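Long-range contact in acyl-coenzyme A oxidase acox-1.2 (Caenorhabditis elegans, PDB 5K3J), which catalyses the FAD-dependent desaturation of ascaroside-CoA side chains, the first step of peroxisomal beta-oxidation in pheromone biosynthesis: residues P110-Q123 with W134-Y147. Residues are numbered along the deposited sequence; the frame is centred on the assembly and turned at random.
Sequences PFALHDALFIPTLQ and WLERARRREIIGCY. With FAD (flavin-adenine dinucleotide), chain C.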
ATOM      1  N   PRO A 110     -16.366  19.172   2.355  1.00 23.19           N
ATOM      2  CA  PRO A 110     -16.530  20.256   1.377  1.00 23.16           C
ATOM      3  C   PRO A 110     -15.491  21.383   1.448  1.00 23.37           C
ATOM      4  O   PRO A 110     -15.345  22.115   0.471  1.00 23.21           O
ATOM      5  CB  PRO A 110     -17.924  20.801   1.709  1.00 24.01           C
ATOM      6  CG  PRO A 110     -18.651  19.632   2.228  1.00 23.42           C
ATOM      7  CD  PRO A 110     -17.644  18.838   3.010  1.00 23.42           C
ATOM      8  N   PHE A 111     -14.779  21.509   2.564  1.00 15.92           N
ATOM      9  CA  PHE A 111     -13.884  22.647   2.773  1.00 17.28           C
ATOM     10  C   PHE A 111     -12.399  22.298   2.840  1.00 15.56           C
ATOM     11  O   PHE A 111     -11.582  23.143   3.208  1.00 14.23           O
ATOM     12  CB  PHE A 111     -14.274  23.389   4.055  1.00 18.44           C
ATOM     13  CG  PHE A 111     -15.458  24.293   3.897  1.00 20.37           C
ATOM     14  CD1 PHE A 111     -15.359  25.477   3.192  1.00 20.57           C
ATOM     15  CD2 PHE A 111     -16.671  23.960   4.474  1.00 23.15           C
ATOM     16  CE1 PHE A 111     -16.459  26.307   3.059  1.00 18.75           C
ATOM     17  CE2 PHE A 111     -17.766  24.782   4.345  1.00 24.91           C
ATOM     18  CZ  PHE A 111     -17.659  25.961   3.633  1.00 20.71           C
ATOM     19  N   ALA A 112     -12.054  21.063   2.489  1.00 14.39           N
ATOM     20  CA  ALA A 112     -10.673  20.591   2.590  1.00 16.24           C
ATOM     21  C   ALA A 112      -9.708  21.473   1.807  1.00 16.56           C
ATOM     22  O   ALA A 112      -8.873  22.163   2.390  1.00 24.00           O
ATOM     23  CB  ALA A 112     -10.571  19.151   2.110  1.00 17.12           C
ATOM     24  N   LEU A 113      -9.833  21.446   0.485  1.00 24.79           N
ATOM     25  CA  LEU A 113      -8.961  22.222  -0.388  1.00 23.68           C
ATOM     26  C   LEU A 113      -9.298  23.708  -0.326  1.00 24.34           C
ATOM     27  O   LEU A 113      -8.505  24.556  -0.742  1.00 28.04           O
ATOM     28  CB  LEU A 113      -9.060  21.714  -1.827  1.00 23.06           C
ATOM     29  CG  LEU A 113      -8.214  20.490  -2.196  1.00 23.42           C
ATOM     30  CD1 LEU A 113      -6.749  20.761  -1.931  1.00 24.34           C
ATOM     31  CD2 LEU A 113      -8.663  19.237  -1.457  1.00 23.79           C
ATOM     32  N   HIS A 114     -10.483  24.017   0.187  1.00 31.54           N
ATOM     33  CA  HIS A 114     -10.873  25.398   0.434  1.00 32.77           C
ATOM     34  C   HIS A 114      -9.908  26.022   1.429  1.00 33.75           C
ATOM     35  O   HIS A 114      -9.499  27.173   1.284  1.00 37.12           O
ATOM     36  CB  HIS A 114     -12.307  25.461   0.962  1.00 34.09           C
ATOM     37  CG  HIS A 114     -12.736  26.827   1.400  1.00 35.57           C
ATOM     38  ND1 HIS A 114     -13.328  27.733   0.544  1.00 37.07           N
ATOM     39  CD2 HIS A 114     -12.668  27.439   2.605  1.00 36.23           C
ATOM     40  CE1 HIS A 114     -13.601  28.843   1.204  1.00 37.39           C
ATOM     41  NE2 HIS A 114     -13.213  28.693   2.456  1.00 36.74           N
ATOM     42  N   ASP A 115      -9.541  25.237   2.435  1.00 27.25           N
ATOM     43  CA  ASP A 115      -8.595  25.670   3.456  1.00 26.76           C
ATOM     44  C   ASP A 115      -7.161  25.357   3.054  1.00 27.62           C
ATOM     45  O   ASP A 115      -6.235  26.091   3.392  1.00 28.98           O
ATOM     46  CB  ASP A 115      -8.900  24.999   4.796  1.00 24.65           C
ATOM     47  CG  ASP A 115     -10.159  25.532   5.445  1.00 22.47           C
ATOM     48  OD1 ASP A 115     -10.522  26.695   5.168  1.00 20.64           O
ATOM     49  OD2 ASP A 115     -10.782  24.796   6.241  1.00 22.55           O
ATOM     50  N   ALA A 116      -6.987  24.248   2.344  1.00 27.29           N
ATOM     51  CA  ALA A 116      -5.656  23.754   2.009  1.00 28.22           C
ATOM     52  C   ALA A 116      -4.937  24.629   0.980  1.00 31.56           C
ATOM     53  O   ALA A 116      -3.733  24.859   1.097  1.00 35.64           O
ATOM     54  CB  ALA A 116      -5.743  22.321   1.503  1.00 28.97           C
ATOM     55  N   LEU A 117      -5.664  25.108  -0.027  1.00 27.50           N
ATOM     56  CA  LEU A 117      -5.031  25.836  -1.126  1.00 28.50           C
ATOM     57  C   LEU A 117      -5.807  27.060  -1.597  1.00 28.54           C
ATOM     58  O   LEU A 117      -5.205  28.068  -1.962  1.00 35.36           O
ATOM     59  CB  LEU A 117      -4.804  24.896  -2.308  1.00 29.86           C
ATOM     60  CG  LEU A 117      -3.634  23.925  -2.136  1.00 32.09           C
ATOM     61  CD1 LEU A 117      -3.845  22.678  -2.968  1.00 33.40           C
ATOM     62  CD2 LEU A 117      -2.319  24.604  -2.500  1.00 31.52           C
ATOM     63  N   PHE A 118      -7.135  26.976  -1.597  1.00 31.61           N
ATOM     64  CA  PHE A 118      -7.952  28.095  -2.060  1.00 31.22           C
ATOM     65  C   PHE A 118      -7.669  29.358  -1.253  1.00 30.84           C
ATOM     66  O   PHE A 118      -7.348  30.402  -1.822  1.00 30.39           O
ATOM     67  CB  PHE A 118      -9.437  27.758  -1.984  1.00 32.08           C
ATOM     68  CG  PHE A 118     -10.327  28.840  -2.528  1.00 30.68           C
ATOM     69  CD1 PHE A 118     -10.364  29.111  -3.887  1.00 31.41           C
ATOM     70  CD2 PHE A 118     -11.127  29.582  -1.682  1.00 31.65           C
ATOM     71  CE1 PHE A 118     -11.180  30.107  -4.388  1.00 31.71           C
ATOM     72  CE2 PHE A 118     -11.947  30.573  -2.177  1.00 32.17           C
ATOM     73  CZ  PHE A 118     -11.976  30.836  -3.527  1.00 32.70           C
ATOM     74  N   ILE A 119      -7.781  29.257   0.069  1.00 24.47           N
ATOM     75  CA  ILE A 119      -7.478  30.377   0.957  1.00 24.44           C
ATOM     76  C   ILE A 119      -5.982  30.748   0.945  1.00 24.73           C
ATOM     77  O   ILE A 119      -5.650  31.933   0.860  1.00 22.80           O
ATOM     78  CB  ILE A 119      -7.937  30.083   2.408  1.00 25.30           C
ATOM     79  CG1 ILE A 119      -9.461  30.156   2.523  1.00 25.87           C
ATOM     80  CG2 ILE A 119      -7.297  31.047   3.390  1.00 25.34           C
ATOM     81  CD1 ILE A 119      -9.963  30.046   3.944  1.00 26.37           C
ATOM     82  N   PRO A 120      -5.073  29.752   1.031  1.00 33.29           N
ATOM     83  CA  PRO A 120      -3.656  30.133   0.995  1.00 33.94           C
ATOM     84  C   PRO A 120      -3.192  30.751  -0.327  1.00 37.90           C
ATOM     85  O   PRO A 120      -2.192  31.467  -0.321  1.00 39.51           O
ATOM     86  CB  PRO A 120      -2.935  28.806   1.244  1.00 32.72           C
ATOM     87  CG  PRO A 120      -3.902  28.001   2.014  1.00 32.05           C
ATOM     88  CD  PRO A 120      -5.234  28.343   1.435  1.00 32.61           C
ATOM     89  N   THR A 121      -3.887  30.480  -1.430  1.00 46.44           N
ATOM     90  CA  THR A 121      -3.510  31.060  -2.718  1.00 49.89           C
ATOM     91  C   THR A 121      -3.984  32.506  -2.805  1.00 49.73           C
ATOM     92  O   THR A 121      -3.288  33.363  -3.349  1.00 52.98           O
ATOM     93  CB  THR A 121      -4.079  30.249  -3.911  1.00 52.93           C
ATOM     94  OG1 THR A 121      -3.348  29.023  -4.049  1.00 54.36           O
ATOM     95  CG2 THR A 121      -3.962  31.032  -5.214  1.00 55.16           C
ATOM     96  N   LEU A 122      -5.165  32.778  -2.257  1.00 33.34           N
ATOM     97  CA  LEU A 122      -5.669  34.144  -2.197  1.00 34.31           C
ATOM     98  C   LEU A 122      -4.743  35.003  -1.345  1.00 36.30           C
ATOM     99  O   LEU A 122      -4.486  36.164  -1.665  1.00 36.50           O
ATOM    100  CB  LEU A 122      -7.088  34.182  -1.631  1.00 33.35           C
ATOM    101  CG  LEU A 122      -8.212  33.692  -2.543  1.00 32.47           C
ATOM    102  CD1 LEU A 122      -9.515  33.590  -1.761  1.00 33.29           C
ATOM    103  CD2 LEU A 122      -8.371  34.608  -3.749  1.00 31.10           C
ATOM    104  N   GLN A 123      -4.235  34.415  -0.266  1.00 47.04           N
ATOM    105  CA  GLN A 123      -3.336  35.110   0.645  1.00 46.09           C
ATOM    106  C   GLN A 123      -2.028  35.498  -0.032  1.00 46.33           C
ATOM    107  O   GLN A 123      -1.506  36.593   0.190  1.00 42.14           O
ATOM    108  CB  GLN A 123      -3.044  34.239   1.868  1.00 48.64           C
ATOM    109  CG  GLN A 123      -4.227  34.078   2.800  1.00 55.01           C
ATOM    110  CD  GLN A 123      -3.977  33.058   3.892  1.00 59.40           C
ATOM    111  OE1 GLN A 123      -3.377  32.009   3.656  1.00 58.03           O
ATOM    112  NE2 GLN A 123      -4.435  33.364   5.097  1.00 59.87           N
ATOM    113  N   TRP A 134     -12.878  38.712  -1.594  1.00 36.54           N
ATOM    114  CA  TRP A 134     -13.109  37.275  -1.444  1.00 32.04           C
ATOM    115  C   TRP A 134     -12.501  36.638  -0.192  1.00 31.83           C
ATOM    116  O   TRP A 134     -13.140  35.796   0.441  1.00 30.92           O
ATOM    117  CB  TRP A 134     -12.581  36.517  -2.665  1.00 32.29           C
ATOM    118  CG  TRP A 134     -13.246  36.872  -3.958  1.00 30.84           C
ATOM    119  CD1 TRP A 134     -14.577  36.800  -4.245  1.00 30.74           C
ATOM    120  CD2 TRP A 134     -12.598  37.322  -5.150  1.00 30.95           C
ATOM    121  NE1 TRP A 134     -14.804  37.195  -5.543  1.00 30.37           N
ATOM    122  CE2 TRP A 134     -13.607  37.522  -6.123  1.00 31.89           C
ATOM    123  CE3 TRP A 134     -11.273  37.589  -5.500  1.00 34.66           C
ATOM    124  CZ2 TRP A 134     -13.325  37.971  -7.405  1.00 32.44           C
ATOM    125  CZ3 TRP A 134     -10.995  38.034  -6.777  1.00 35.17           C
ATOM    126  CH2 TRP A 134     -12.017  38.221  -7.714  1.00 35.56           C
ATOM    127  N   LEU A 135     -11.273  37.019   0.158  1.00 29.25           N
ATOM    128  CA  LEU A 135     -10.520  36.298   1.187  1.00 30.68           C
ATOM    129  C   LEU A 135     -11.229  36.242   2.539  1.00 30.97           C
ATOM    130  O   LEU A 135     -11.146  35.235   3.243  1.00 33.70           O
ATOM    131  CB  LEU A 135      -9.125  36.909   1.358  1.00 32.58           C
ATOM    132  CG  LEU A 135      -8.218  36.227   2.385  1.00 34.38           C
ATOM    133  CD1 LEU A 135      -8.146  34.720   2.155  1.00 33.21           C
ATOM    134  CD2 LEU A 135      -6.825  36.840   2.347  1.00 33.78           C
ATOM    135  N   GLU A 136     -11.934  37.304   2.908  1.00 36.70           N
ATOM    136  CA  GLU A 136     -12.677  37.255   4.159  1.00 37.97           C
ATOM    137  C   GLU A 136     -13.985  36.502   3.960  1.00 33.58           C
ATOM    138  O   GLU A 136     -14.499  35.895   4.892  1.00 36.66           O
ATOM    139  CB  GLU A 136     -12.935  38.658   4.713  1.00 38.57           C
ATOM    140  CG  GLU A 136     -13.340  38.666   6.189  1.00 43.77           C
ATOM    141  CD  GLU A 136     -12.430  37.816   7.075  1.00 46.71           C
ATOM    142  OE1 GLU A 136     -11.205  37.758   6.818  1.00 50.56           O
ATOM    143  OE2 GLU A 136     -12.944  37.199   8.034  1.00 46.36           O
ATOM    144  N   ARG A 137     -14.516  36.531   2.744  1.00 25.45           N
ATOM    145  CA  ARG A 137     -15.705  35.742   2.434  1.00 27.52           C
ATOM    146  C   ARG A 137     -15.392  34.254   2.539  1.00 29.62           C
ATOM    147  O   ARG A 137     -16.218  33.463   2.997  1.00 30.23           O
ATOM    148  CB  ARG A 137     -16.233  36.065   1.039  1.00 27.33           C
ATOM    149  CG  ARG A 137     -16.888  37.425   0.911  1.00 24.76           C
ATOM    150  CD  ARG A 137     -17.819  37.449  -0.302  1.00 21.38           C
ATOM    151  NE  ARG A 137     -18.999  36.615  -0.090  1.00 17.81           N
ATOM    152  CZ  ARG A 137     -19.794  36.183  -1.066  1.00 18.55           C
ATOM    153  NH1 ARG A 137     -19.528  36.492  -2.333  1.00 17.98           N
ATOM    154  NH2 ARG A 137     -20.854  35.432  -0.780  1.00 17.65           N
ATOM    155  N   ALA A 138     -14.194  33.883   2.101  1.00 34.70           N
ATOM    156  CA  ALA A 138     -13.721  32.509   2.202  1.00 33.62           C
ATOM    157  C   ALA A 138     -13.581  32.083   3.664  1.00 29.50           C
ATOM    158  O   ALA A 138     -14.038  31.007   4.051  1.00 28.02           O
ATOM    159  CB  ALA A 138     -12.394  32.356   1.479  1.00 32.97           C
ATOM    160  N   ARG A 139     -12.958  32.937   4.471  1.00 31.45           N
ATOM    161  CA  ARG A 139     -12.669  32.615   5.866  1.00 33.11           C
ATOM    162  C   ARG A 139     -13.934  32.473   6.713  1.00 30.13           C
ATOM    163  O   ARG A 139     -13.957  31.713   7.684  1.00 32.16           O
ATOM    164  CB  ARG A 139     -11.750  33.677   6.474  1.00 37.11           C
ATOM    165  CG  ARG A 139     -10.265  33.458   6.177  1.00 42.43           C
ATOM    166  CD  ARG A 139      -9.424  34.721   6.410  1.00 46.68           C
ATOM    167  NE  ARG A 139      -8.081  34.392   6.887  1.00 52.57           N
ATOM    168  CZ  ARG A 139      -7.033  35.214   6.828  1.00 58.43           C
ATOM    169  NH1 ARG A 139      -7.155  36.425   6.295  1.00 54.62           N
ATOM    170  NH2 ARG A 139      -5.855  34.823   7.296  1.00 63.47           N
ATOM    171  N   ARG A 140     -14.980  33.206   6.343  1.00 30.33           N
ATOM    172  CA  ARG A 140     -16.260  33.122   7.040  1.00 29.18           C
ATOM    173  C   ARG A 140     -17.101  31.998   6.445  1.00 26.51           C
ATOM    174  O   ARG A 140     -18.267  31.818   6.796  1.00 26.95           O
ATOM    175  CB  ARG A 140     -17.012  34.451   6.944  1.00 31.07           C
ATOM    176  CG  ARG A 140     -16.118  35.677   7.029  1.00 34.46           C
ATOM    177  CD  ARG A 140     -16.916  36.957   6.845  1.00 35.80           C
ATOM    178  NE  ARG A 140     -17.518  37.412   8.094  1.00 36.40           N
ATOM    179  CZ  ARG A 140     -18.827  37.478   8.312  1.00 35.12           C
ATOM    180  NH1 ARG A 140     -19.678  37.117   7.361  1.00 33.75           N
ATOM    181  NH2 ARG A 140     -19.287  37.904   9.480  1.00 37.43           N
ATOM    182  N   ARG A 141     -16.485  31.248   5.539  1.00 25.08           N
ATOM    183  CA  ARG A 141     -17.128  30.132   4.856  1.00 25.17           C
ATOM    184  C   ARG A 141     -18.471  30.556   4.269  1.00 25.77           C
ATOM    185  O   ARG A 141     -19.447  29.807   4.309  1.00 24.47           O
ATOM    186  CB  ARG A 141     -17.277  28.934   5.802  1.00 23.36           C
ATOM    187  CG  ARG A 141     -15.933  28.315   6.153  1.00 23.12           C
ATOM    188  CD  ARG A 141     -16.048  27.102   7.068  1.00 21.76           C
ATOM    189  NE  ARG A 141     -14.785  26.371   7.120  1.00 20.76           N
ATOM    190  CZ  ARG A 141     -14.558  25.313   7.894  1.00 20.72           C
ATOM    191  NH1 ARG A 141     -15.507  24.853   8.706  1.00 22.24           N
ATOM    192  NH2 ARG A 141     -13.375  24.712   7.865  1.00 20.14           N
ATOM    193  N   GLU A 142     -18.502  31.776   3.733  1.00 36.31           N
ATOM    194  CA  GLU A 142     -19.633  32.253   2.947  1.00 37.82           C
ATOM    195  C   GLU A 142     -19.659  31.528   1.615  1.00 36.84           C
ATOM    196  O   GLU A 142     -20.722  31.285   1.042  1.00 40.97           O
ATOM    197  CB  GLU A 142     -19.552  33.759   2.695  1.00 37.55           C
ATOM    198  CG  GLU A 142     -19.755  34.644   3.910  1.00 34.77           C
ATOM    199  CD  GLU A 142     -19.896  36.107   3.532  1.00 33.34           C
ATOM    200  OE1 GLU A 142     -20.481  36.382   2.463  1.00 32.89           O
ATOM    201  OE2 GLU A 142     -19.411  36.978   4.289  1.00 33.89           O
ATOM    202  N   ILE A 143     -18.470  31.202   1.117  1.00 27.32           N
ATOM    203  CA  ILE A 143     -18.324  30.568  -0.183  1.00 25.96           C
ATOM    204  C   ILE A 143     -17.383  29.376  -0.074  1.00 28.04           C
ATOM    205  O   ILE A 143     -16.531  29.323   0.814  1.00 27.94           O
ATOM    206  CB  ILE A 143     -17.788  31.554  -1.241  1.00 24.60           C
ATOM    207  CG1 ILE A 143     -16.414  32.103  -0.826  1.00 24.38           C
ATOM    208  CG2 ILE A 143     -18.774  32.696  -1.458  1.00 26.02           C
ATOM    209  CD1 ILE A 143     -15.885  33.175  -1.738  1.00 26.02           C
ATOM    210  N   ILE A 144     -17.549  28.409  -0.969  1.00 29.32           N
ATOM    211  CA  ILE A 144     -16.673  27.242  -1.009  1.00 28.92           C
ATOM    212  C   ILE A 144     -15.799  27.294  -2.256  1.00 29.39           C
ATOM    213  O   ILE A 144     -16.305  27.482  -3.360  1.00 33.75           O
ATOM    214  CB  ILE A 144     -17.474  25.931  -1.002  1.00 28.98           C
ATOM    215  CG1 ILE A 144     -18.458  25.909   0.173  1.00 29.79           C
ATOM    216  CG2 ILE A 144     -16.531  24.742  -0.940  1.00 30.58           C
ATOM    217  CD1 ILE A 144     -19.476  24.786   0.113  1.00 31.86           C
ATOM    218  N   GLY A 145     -14.493  27.126  -2.081  1.00 22.27           N
ATOM    219  CA  GLY A 145     -13.562  27.254  -3.186  1.00 22.67           C
ATOM    220  C   GLY A 145     -12.775  25.992  -3.475  1.00 24.39           C
ATOM    221  O   GLY A 145     -13.062  24.933  -2.913  1.00 26.44           O
ATOM    222  N   CYS A 146     -11.793  26.108  -4.369  1.00 23.16           N
ATOM    223  CA  CYS A 146     -10.880  25.011  -4.683  1.00 22.12           C
ATOM    224  C   CYS A 146      -9.708  25.465  -5.548  1.00 21.07           C
ATOM    225  O   CYS A 146      -9.732  26.535  -6.151  1.00 26.81           O
ATOM    226  CB  CYS A 146     -11.616  23.871  -5.392  1.00 23.25           C
ATOM    227  SG  CYS A 146     -12.192  24.236  -7.068  1.00 21.72           S
ATOM    228  N   TYR A 147      -8.689  24.615  -5.610  1.00 25.80           N
ATOM    229  CA  TYR A 147      -7.499  24.838  -6.429  1.00 23.58           C
ATOM    230  C   TYR A 147      -7.594  24.005  -7.714  1.00 23.49           C
ATOM    231  O   TYR A 147      -7.273  22.818  -7.714  1.00 22.67           O
ATOM    232  CB  TYR A 147      -6.250  24.475  -5.616  1.00 24.24           C
ATOM    233  CG  TYR A 147      -4.905  24.816  -6.229  1.00 24.51           C
ATOM    234  CD1 TYR A 147      -4.332  26.073  -6.049  1.00 24.36           C
ATOM    235  CD2 TYR A 147      -4.187  23.870  -6.952  1.00 24.35           C
ATOM    236  CE1 TYR A 147      -3.096  26.381  -6.593  1.00 24.25           C
ATOM    237  CE2 TYR A 147      -2.951  24.178  -7.500  1.00 23.99           C
ATOM    238  CZ  TYR A 147      -2.414  25.429  -7.314  1.00 23.02           C
ATOM    239  OH  TYR A 147      -1.186  25.722  -7.860  1.00 25.09           O
TER
HETATM  240  PA  FAD C 701       1.946  12.050 -14.232  1.00 28.69           P
HETATM  241  O1A FAD C 701       2.924  13.129 -14.731  1.00 31.18           O
HETATM  242  O2A FAD C 701       0.935  11.728 -15.300  1.00 30.58           O
HETATM  243  O5B FAD C 701       2.736  10.693 -13.845  1.00 30.26           O
HETATM  244  C5B FAD C 701       2.784   9.615 -14.796  1.00 32.28           C
HETATM  245  C4B FAD C 701       4.169   8.902 -14.686  1.00 33.15           C
HETATM  246  O4B FAD C 701       5.033   9.509 -15.461  1.00 35.15           O
HETATM  247  C3B FAD C 701       4.725   9.043 -13.260  1.00 33.40           C
HETATM  248  O3B FAD C 701       5.425   7.948 -12.934  1.00 30.25           O
HETATM  249  C2B FAD C 701       5.668  10.276 -13.356  1.00 34.41           C
HETATM  250  O2B FAD C 701       6.724  10.207 -12.300  1.00 35.47           O
HETATM  251  C1B FAD C 701       6.182  10.145 -14.524  1.00 36.23           C
HETATM  252  N9A FAD C 701       6.601  11.411 -15.053  1.00 37.44           N
HETATM  253  C8A FAD C 701       5.831  12.445 -15.441  1.00 36.26           C
HETATM  254  N7A FAD C 701       6.649  13.435 -15.871  1.00 38.20           N
HETATM  255  C5A FAD C 701       7.938  13.006 -15.746  1.00 42.76           C
HETATM  256  C6A FAD C 701       9.160  13.610 -16.034  1.00 47.40           C
HETATM  257  N6A FAD C 701       9.558  14.874 -16.558  1.00 48.46           N
HETATM  258  N1A FAD C 701      10.299  12.950 -15.809  1.00 49.63           N
HETATM  259  C2A FAD C 701      10.266  11.684 -15.297  1.00 46.44           C
HETATM  260  N3A FAD C 701       9.076  11.090 -15.014  1.00 41.32           N
HETATM  261  C4A FAD C 701       7.913  11.764 -15.244  1.00 39.06           C
HETATM  262  N1  FAD C 701      -4.885  18.740  -8.636  1.00 25.28           N
HETATM  263  C2  FAD C 701      -5.404  20.094  -8.443  1.00 26.82           C
HETATM  264  O2  FAD C 701      -5.200  20.957  -9.273  1.00 27.15           O
HETATM  265  N3  FAD C 701      -6.177  20.431  -7.247  1.00 26.62           N
HETATM  266  C4  FAD C 701      -6.420  19.440  -6.270  1.00 24.67           C
HETATM  267  O4  FAD C 701      -7.085  19.725  -5.250  1.00 25.29           O
HETATM  268  C4X FAD C 701      -5.895  18.055  -6.466  1.00 24.45           C
HETATM  269  N5  FAD C 701      -6.149  17.037  -5.470  1.00 25.81           N
HETATM  270  C5X FAD C 701      -5.634  15.685  -5.653  1.00 23.79           C
HETATM  271  C6  FAD C 701      -5.882  14.702  -4.680  1.00 23.10           C
HETATM  272  C7  FAD C 701      -5.391  13.393  -4.851  1.00 22.54           C
HETATM  273  C7M FAD C 701      -5.798  12.520  -3.659  1.00 21.62           C
HETATM  274  C8  FAD C 701      -4.651  13.060  -5.989  1.00 23.48           C
HETATM  275  C8M FAD C 701      -4.084  11.678  -6.258  1.00 23.80           C
HETATM  276  C9  FAD C 701      -4.398  14.040  -6.971  1.00 23.91           C
HETATM  277  C9A FAD C 701      -4.885  15.354  -6.809  1.00 23.76           C
HETATM  278  N10 FAD C 701      -4.619  16.388  -7.838  1.00 24.59           N
HETATM  279  C10 FAD C 701      -5.129  17.723  -7.651  1.00 24.29           C
HETATM  280  C1' FAD C 701      -3.835  16.063  -9.059  1.00 25.21           C
HETATM  281  C2' FAD C 701      -2.340  15.995  -8.714  1.00 25.67           C
HETATM  282  O2' FAD C 701      -1.853  17.274  -8.499  1.00 27.76           O
HETATM  283  C3' FAD C 701      -1.573  15.359  -9.840  1.00 25.36           C
HETATM  284  O3' FAD C 701      -2.133  14.106 -10.117  1.00 24.12           O
HETATM  285  C4' FAD C 701      -0.137  15.177  -9.424  1.00 26.08           C
HETATM  286  O4' FAD C 701       0.506  16.434  -9.426  1.00 27.08           O
HETATM  287  C5' FAD C 701       0.561  14.233 -10.386  1.00 26.81           C
HETATM  288  O5' FAD C 701       0.450  14.744 -11.717  1.00 27.07           O
HETATM  289  P   FAD C 701       0.084  13.712 -12.887  1.00 24.28           P
HETATM  290  O1P FAD C 701      -1.288  13.104 -12.572  1.00 24.55           O
HETATM  291  O2P FAD C 701       0.060  14.410 -14.211  1.00 22.71           O
HETATM  292  O3P FAD C 701       1.188  12.575 -12.920  1.00 25.26           O
HETATM  293  O   HOH W   1     -12.356  27.980   6.293  1.00 33.53           O
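His-114 joins the two segments through both ring nitrogens. At one edge His-114 ND1 accepts a hydrogen bond from Gly-145 N (2.9 Å); at the other, His-114 NE2 donates to Ala-138 O (2.9 Å), approaching from above the carbonyl plane while Arg-141 N reaches the same oxygen from the opposite face. With CG anti to the backbone N (chi1 173°), the imidazole swings off helix 112-123 to lie between the C-terminal turn of helix 134-139 and the extended backbone at Ile-144 and Gly-145. Replacing it by the methyl of an alanine is likely to leave Gly-145 N and Ala-138 O without this shared partner.

A salt bridge and an off-centre cation-pi stack share Arg-141. Its extended chain lays the guanidinium on a face of Phe-111, planes 10° apart, with Arg-141 CD 3.9 Å from the Phe-111 ring centroid. Arg-141 NH2 meets the syn lone pair of Asp-115 OD2 at 3.1 Å, a water joins NE to OD1 of the same aspartate, and NH1 bonds Thr-81.

A CH-pi contact puts Gly-145 CA 3.5 Å from the centroid of the Phe-118 ring, over its face, where a side chain would clash. Among apolar side chains, Ile-119 rests on Ala-138 and Leu-135, which also meets Leu-122; Leu-117 packs against Tyr-147 and touches the bound ascaroside-CoA.

A Schellman motif with Arg-141 at C-prime ends helix 134-139, so the chain can double back along helix 112-123 to Tyr-147, whose O accepts from FAD N3 (2.7 Å). Here the N-terminal helical domain of the acyl-CoA oxidase/dehydrogenase fold passes into the beta domain, at the flavin and acyl-CoA site.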